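PDB 4R5O: quinonprotein alcohol dehydrogenase-like protein from Bacteroides thetaiotaomicron VPI-5482, which is of unknown function but binds calcium ions and joins an immunoglobulin-like beta-sandwich domain to a seven-bladed beta-propeller. Local coordinates for residues D142-I147 against F153-G158; S188-L193 against G198-D203. All blocks are in the same frame, centred on the assembly; numbering follows the deposited sequence.

Overall arrangement
After the N-terminal immunoglobulin-like domain the chain enters the beta-propeller, where two neighbouring blades show how antiparallel hairpins, the first two strands of successive four-stranded sheets, build the fold. It first reaches contact 1, where 142-147 pairs with 153-158, with five residues between them. Two more strands, 167-171 and 177-181, complete that sheet before contact 2 opens, in which 188-193 pairs with 198-203, with four residues between them. The two closures follow in series, neither enclosing nor crossing the other. Their centres lie about 10 Å apart, and the sheets meet face to face, with Leu190 reaching over Ile147, Tyr154 and Leu156.

Contact 1 (D142-I147 against F153-G158); sequences DSANII and FYLLVG
Ile146 and Leu155 meet at the apolar centre of this antiparallel hairpin, which forms the first two strands of a propeller blade. They are a non-hydrogen-bonded pair, and Ile146 CG1 lies 3.7 Å from Leu155 CD1, the two side chains crossing at a slant. The same Leu155 methyl also touches Ala144 CB, because CG stands opposite the backbone nitrogen (chi1 159°) and the branch leans toward the partner strand. On the other side of Ile146, its CG2 rests 3.9 Å from Phe153 CB, and the Phe153 ring also meets those of Phe105, Phe112 and His148. Leu424 touches both Ile146 and Phe153.

Further out, the hydrogen-bonded pairs Ile147-Tyr154, Asn145-Leu156 and Ser143-Gly158 each carry two backbone bonds; the Leu156 N to Asn145 O bond is 2.8 Å long. The opposite face turns polar toward Gly158. Asn145 ND2 gives one hydrogen to Leu156 O at 3.1 Å, arriving from above the carbonyl plane, 41° out of it. ND2 gives another hydrogen to Ser143 OG at 3.1 Å, which lies near the plane of the amide. The hydroxyl is turned over the neighbouring strand by a chi1 of 64°, and OG lies 3.4 Å from Gly158 CA, where the glycine leaves it room.

The chemistry implies one apolar face and one mixed face, polar at Ser143 and Asn145 but apolar toward Ile147 and Tyr154. The two bonds from ND2 hold the Asn145 amide in its rotation, and Leu156 O also accepts from Asn145 N.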
loop_
_atom_site.group_PDB
_atom_site.type_symbol
_atom_site.label_atom_id
_atom_site.label_comp_id
_atom_site.label_asym_id
_atom_site.label_seq_id
_atom_site.Cartn_x
_atom_site.Cartn_y
_atom_site.Cartn_z
ATOM N N ASP A 142 2.382 14.020 5.640
ATOM C CA ASP A 142 1.831 13.592 4.347
ATOM C C ASP A 142 0.904 12.383 4.504
ATOM O O ASP A 142 1.097 11.562 5.404
ATOM C CB ASP A 142 2.955 13.232 3.364
ATOM C CG ASP A 142 3.864 14.361 2.938
ATOM O OD1 ASP A 142 3.493 15.549 3.162
ATOM O OD2 ASP A 142 4.905 14.068 2.292
ATOM N N SER A 143 -0.077 12.256 3.613
ATOM C CA SER A 143 -0.990 11.119 3.598
ATOM C C SER A 143 -0.709 10.216 2.385
ATOM O O SER A 143 -0.264 10.669 1.331
ATOM C CB SER A 143 -2.441 11.582 3.588
ATOM O OG SER A 143 -2.770 12.302 2.414
ATOM N N ALA A 144 -0.942 8.932 2.569
ATOM C CA ALA A 144 -0.817 7.886 1.567
ATOM C C ALA A 144 -2.179 7.278 1.347
ATOM O O ALA A 144 -2.746 6.673 2.259
ATOM C CB ALA A 144 0.198 6.844 1.999
ATOM N N ASN A 145 -2.733 7.493 0.170
ATOM C CA ASN A 145 -4.057 7.017 -0.201
ATOM C C ASN A 145 -3.859 6.049 -1.363
ATOM O O ASN A 145 -3.397 6.459 -2.429
ATOM C CB ASN A 145 -4.958 8.241 -0.527
ATOM C CG ASN A 145 -4.823 9.368 0.521
ATOM O OD1 ASN A 145 -5.441 9.317 1.595
ATOM N ND2 ASN A 145 -3.941 10.371 0.272
ATOM N N ILE A 146 -4.068 4.752 -1.111
ATOM C CA ILE A 146 -3.827 3.677 -2.093
ATOM C C ILE A 146 -5.096 2.891 -2.400
ATOM O O ILE A 146 -5.830 2.494 -1.485
ATOM C CB ILE A 146 -2.727 2.689 -1.581
ATOM C CG1 ILE A 146 -1.435 3.440 -1.192
ATOM C CG2 ILE A 146 -2.473 1.544 -2.573
ATOM C CD1 ILE A 146 -0.346 2.671 -0.613
ATOM N N ILE A 147 -5.293 2.599 -3.688
ATOM C CA ILE A 147 -6.387 1.765 -4.179
ATOM C C ILE A 147 -5.772 0.629 -4.987
ATOM O O ILE A 147 -4.983 0.850 -5.905
ATOM C CB ILE A 147 -7.459 2.545 -4.971
ATOM C CG1 ILE A 147 -8.247 3.449 -3.988
ATOM C CG2 ILE A 147 -8.420 1.552 -5.721
ATOM C CD1 ILE A 147 -9.034 4.356 -4.556
ATOM N N PHE A 153 -1.273 -1.077 -7.475
ATOM C CA PHE A 153 -1.458 -0.218 -6.327
ATOM C C PHE A 153 -1.355 1.207 -6.815
ATOM O O PHE A 153 -0.291 1.620 -7.274
ATOM C CB PHE A 153 -0.481 -0.497 -5.172
ATOM C CG PHE A 153 -0.502 -1.865 -4.532
ATOM C CD1 PHE A 153 -1.710 -2.474 -4.195
ATOM C CD2 PHE A 153 0.688 -2.468 -4.095
ATOM C CE1 PHE A 153 -1.729 -3.720 -3.546
ATOM C CE2 PHE A 153 0.665 -3.698 -3.423
ATOM C CZ PHE A 153 -0.543 -4.319 -3.160
ATOM N N TYR A 154 -2.480 1.923 -6.825
ATOM C CA TYR A 154 -2.497 3.324 -7.219
ATOM C C TYR A 154 -2.351 4.147 -5.982
ATOM O O TYR A 154 -3.209 4.067 -5.119
ATOM C CB TYR A 154 -3.768 3.690 -7.996
ATOM C CG TYR A 154 -3.933 2.897 -9.266
ATOM C CD1 TYR A 154 -3.254 3.253 -10.427
ATOM C CD2 TYR A 154 -4.802 1.819 -9.325
ATOM C CE1 TYR A 154 -3.412 2.537 -11.605
ATOM C CE2 TYR A 154 -4.977 1.099 -10.501
ATOM C CZ TYR A 154 -4.280 1.464 -11.639
ATOM O OH TYR A 154 -4.468 0.765 -12.801
ATOM N N LEU A 155 -1.231 4.858 -5.849
ATOM C CA LEU A 155 -0.934 5.671 -4.673
ATOM C C LEU A 155 -1.036 7.158 -5.018
ATOM O O LEU A 155 -0.464 7.623 -6.009
ATOM C CB LEU A 155 0.466 5.328 -4.112
ATOM C CG LEU A 155 1.174 6.355 -3.205
ATOM C CD1 LEU A 155 0.485 6.496 -1.847
ATOM C CD2 LEU A 155 2.604 5.987 -2.986
ATOM N N LEU A 156 -1.759 7.894 -4.158
ATOM C CA LEU A 156 -1.874 9.342 -4.174
ATOM C C LEU A 156 -1.286 9.857 -2.884
ATOM O O LEU A 156 -1.764 9.476 -1.810
ATOM C CB LEU A 156 -3.330 9.829 -4.381
ATOM C CG LEU A 156 -3.578 11.327 -4.203
ATOM C CD1 LEU A 156 -2.967 12.120 -5.329
ATOM C CD2 LEU A 156 -5.045 11.608 -4.131
ATOM N N VAL A 157 -0.249 10.718 -2.984
ATOM C CA VAL A 157 0.408 11.313 -1.821
ATOM C C VAL A 157 -0.210 12.705 -1.594
ATOM O O VAL A 157 -0.199 13.561 -2.480
ATOM C CB VAL A 157 1.966 11.359 -1.950
ATOM C CG1 VAL A 157 2.599 11.883 -0.675
ATOM C CG2 VAL A 157 2.549 9.981 -2.273
ATOM N N GLY A 158 -0.789 12.896 -0.424
ATOM C CA GLY A 158 -1.355 14.171 -0.012
ATOM C C GLY A 158 -0.243 14.936 0.663
ATOM O O GLY A 158 0.115 14.627 1.802
#

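Contact 2 (S188-L193 against G198-D203); sequences SGLTIL and GLVTGD
Ser188 leads into Gly189, where this hairpin, the first two strands of the next beta-propeller blade, begins its pairing with Thr201. Gly189 N donates to Thr201 O, and Thr201 N answers with a 2.8 Å bond to Gly189 O. With no side chain on Gly189, Thr201 OG1 can settle 3.3 Å from Gly189 CA; a chi1 of 55° sets that hydroxyl over the partner strand, and Phe226 N also hydrogen-bonds to it.

Leu190, on the other face, sends CD1 to within 4.0 Å of Val200 CG2. This face packs against the preceding blade, where Leu190 touches Ile147, Tyr154 and Leu156, and Val200 likewise touches Leu156.

At Thr191 the strands pair again through hydrogen bonds, with Leu199 N 2.7 Å from Thr191 O. Above the backbones, Thr191 CB meets Leu199 CB at 3.9 Å, and Thr191 OG1 is hydrogen-bonded to Ser229 OG. Ile192 and Gly198 form a non-hydrogen-bonded pair before Leu193 leaves the strand.

Leu193 folds back over the face carrying Thr191 and Leu199. Both its methyls press against one side of the branched end of Leu199, CD2 toward CG and CD1, and CD1 toward CD2. The side chains cross at about a right angle, and Leu193 CD2 lies 3.7 Å from Leu199 CG. Val236 of the following blade touches both Thr191 and Leu193. Between the two threonines a water bridges their hydroxyls, 3.0 Å from Thr191 OG1 and 2.8 Å from Thr201 OG1, and donates a weak bond to Leu199 O.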
loop_
_atom_site.group_PDB
_atom_site.type_symbol
_atom_site.label_atom_id
_atom_site.label_comp_id
_atom_site.label_asym_id
_atom_site.label_seq_id
_atom_site.Cartn_x
_atom_site.Cartn_y
_atom_site.Cartn_z
ATOM N N SER A 188 -5.721 14.448 -1.434
ATOM C CA SER A 188 -5.742 13.197 -0.679
ATOM C C SER A 188 -6.953 12.285 -1.028
ATOM O O SER A 188 -7.136 11.251 -0.372
ATOM C CB SER A 188 -5.766 13.500 0.816
ATOM O OG SER A 188 -6.921 14.232 1.179
ATOM N N GLY A 189 -7.747 12.654 -2.035
ATOM C CA GLY A 189 -8.903 11.861 -2.431
ATOM C C GLY A 189 -8.636 11.096 -3.701
ATOM O O GLY A 189 -8.346 11.702 -4.727
ATOM N N LEU A 190 -8.692 9.762 -3.643
ATOM C CA LEU A 190 -8.434 8.919 -4.814
ATOM C C LEU A 190 -9.626 7.958 -5.086
ATOM O O LEU A 190 -10.163 7.324 -4.166
ATOM C CB LEU A 190 -7.124 8.104 -4.640
ATOM C CG LEU A 190 -6.663 7.218 -5.837
ATOM C CD1 LEU A 190 -6.392 8.065 -7.086
ATOM C CD2 LEU A 190 -5.473 6.363 -5.479
ATOM N N THR A 191 -10.005 7.853 -6.371
ATOM C CA THR A 191 -11.050 6.983 -6.902
ATOM C C THR A 191 -10.540 6.330 -8.169
ATOM O O THR A 191 -9.946 7.014 -8.986
ATOM C CB THR A 191 -12.369 7.782 -7.168
ATOM O OG1 THR A 191 -12.711 8.625 -6.068
ATOM C CG2 THR A 191 -13.547 6.882 -7.492
ATOM N N ILE A 192 -10.732 5.030 -8.331
ATOM C CA ILE A 192 -10.382 4.352 -9.573
ATOM C C ILE A 192 -11.739 4.010 -10.231
ATOM O O ILE A 192 -12.543 3.262 -9.637
ATOM C CB ILE A 192 -9.404 3.134 -9.400
ATOM C CG1 ILE A 192 -7.903 3.596 -9.449
ATOM C CG2 ILE A 192 -9.567 2.174 -10.592
ATOM C CD1 ILE A 192 -7.405 4.632 -8.570
ATOM N N LEU A 193 -12.014 4.652 -11.405
ATOM C CA LEU A 193 -13.283 4.516 -12.122
ATOM C C LEU A 193 -13.358 3.198 -12.868
ATOM O O LEU A 193 -14.412 2.544 -12.852
ATOM C CB LEU A 193 -13.504 5.676 -13.121
ATOM C CG LEU A 193 -13.424 7.124 -12.591
ATOM C CD1 LEU A 193 -13.639 8.134 -13.707
ATOM C CD2 LEU A 193 -14.419 7.374 -11.534
ATOM N N GLY A 198 -9.063 7.272 -13.409
ATOM C CA GLY A 198 -9.227 7.485 -11.974
ATOM C C GLY A 198 -9.600 8.926 -11.685
ATOM O O GLY A 198 -9.646 9.755 -12.594
ATOM N N LEU A 199 -9.881 9.245 -10.428
ATOM C CA LEU A 199 -10.191 10.620 -9.994
ATOM C C LEU A 199 -9.308 11.019 -8.859
ATOM O O LEU A 199 -9.103 10.226 -7.947
ATOM C CB LEU A 199 -11.655 10.830 -9.562
ATOM C CG LEU A 199 -12.802 10.565 -10.496
ATOM C CD1 LEU A 199 -14.101 10.658 -9.699
ATOM C CD2 LEU A 199 -12.814 11.527 -11.721
ATOM N N VAL A 200 -8.791 12.239 -8.898
ATOM C CA VAL A 200 -7.992 12.798 -7.815
ATOM C C VAL A 200 -8.746 14.035 -7.337
ATOM O O VAL A 200 -9.084 14.914 -8.136
ATOM C CB VAL A 200 -6.513 13.070 -8.208
ATOM C CG1 VAL A 200 -5.796 13.868 -7.111
ATOM C CG2 VAL A 200 -5.760 11.763 -8.542
ATOM N N THR A 201 -9.103 14.052 -6.056
ATOM C CA THR A 201 -9.873 15.149 -5.458
ATOM C C THR A 201 -9.066 15.730 -4.269
ATOM O O THR A 201 -8.098 15.113 -3.783
ATOM C CB THR A 201 -11.277 14.650 -5.059
ATOM O OG1 THR A 201 -11.153 13.529 -4.196
ATOM C CG2 THR A 201 -12.132 14.209 -6.283
ATOM N N GLY A 202 -9.448 16.930 -3.853
ATOM C CA GLY A 202 -8.793 17.688 -2.793
ATOM C C GLY A 202 -8.988 19.185 -2.948
ATOM O O GLY A 202 -9.129 19.899 -1.954
ATOM N N ASP A 203 -9.036 19.659 -4.210
ATOM C CA ASP A 203 -9.252 21.051 -4.630
ATOM C C ASP A 203 -10.361 21.128 -5.677
ATOM O O ASP A 203 -10.465 22.106 -6.424
ATOM C CB ASP A 203 -7.943 21.634 -5.187
ATOM C CG ASP A 203 -7.344 20.958 -6.413
ATOM O OD1 ASP A 203 -7.935 19.951 -6.902
ATOM O OD2 ASP A 203 -6.273 21.415 -6.872
HETATM O O HOH W 1 -11.172 11.127 -5.616
#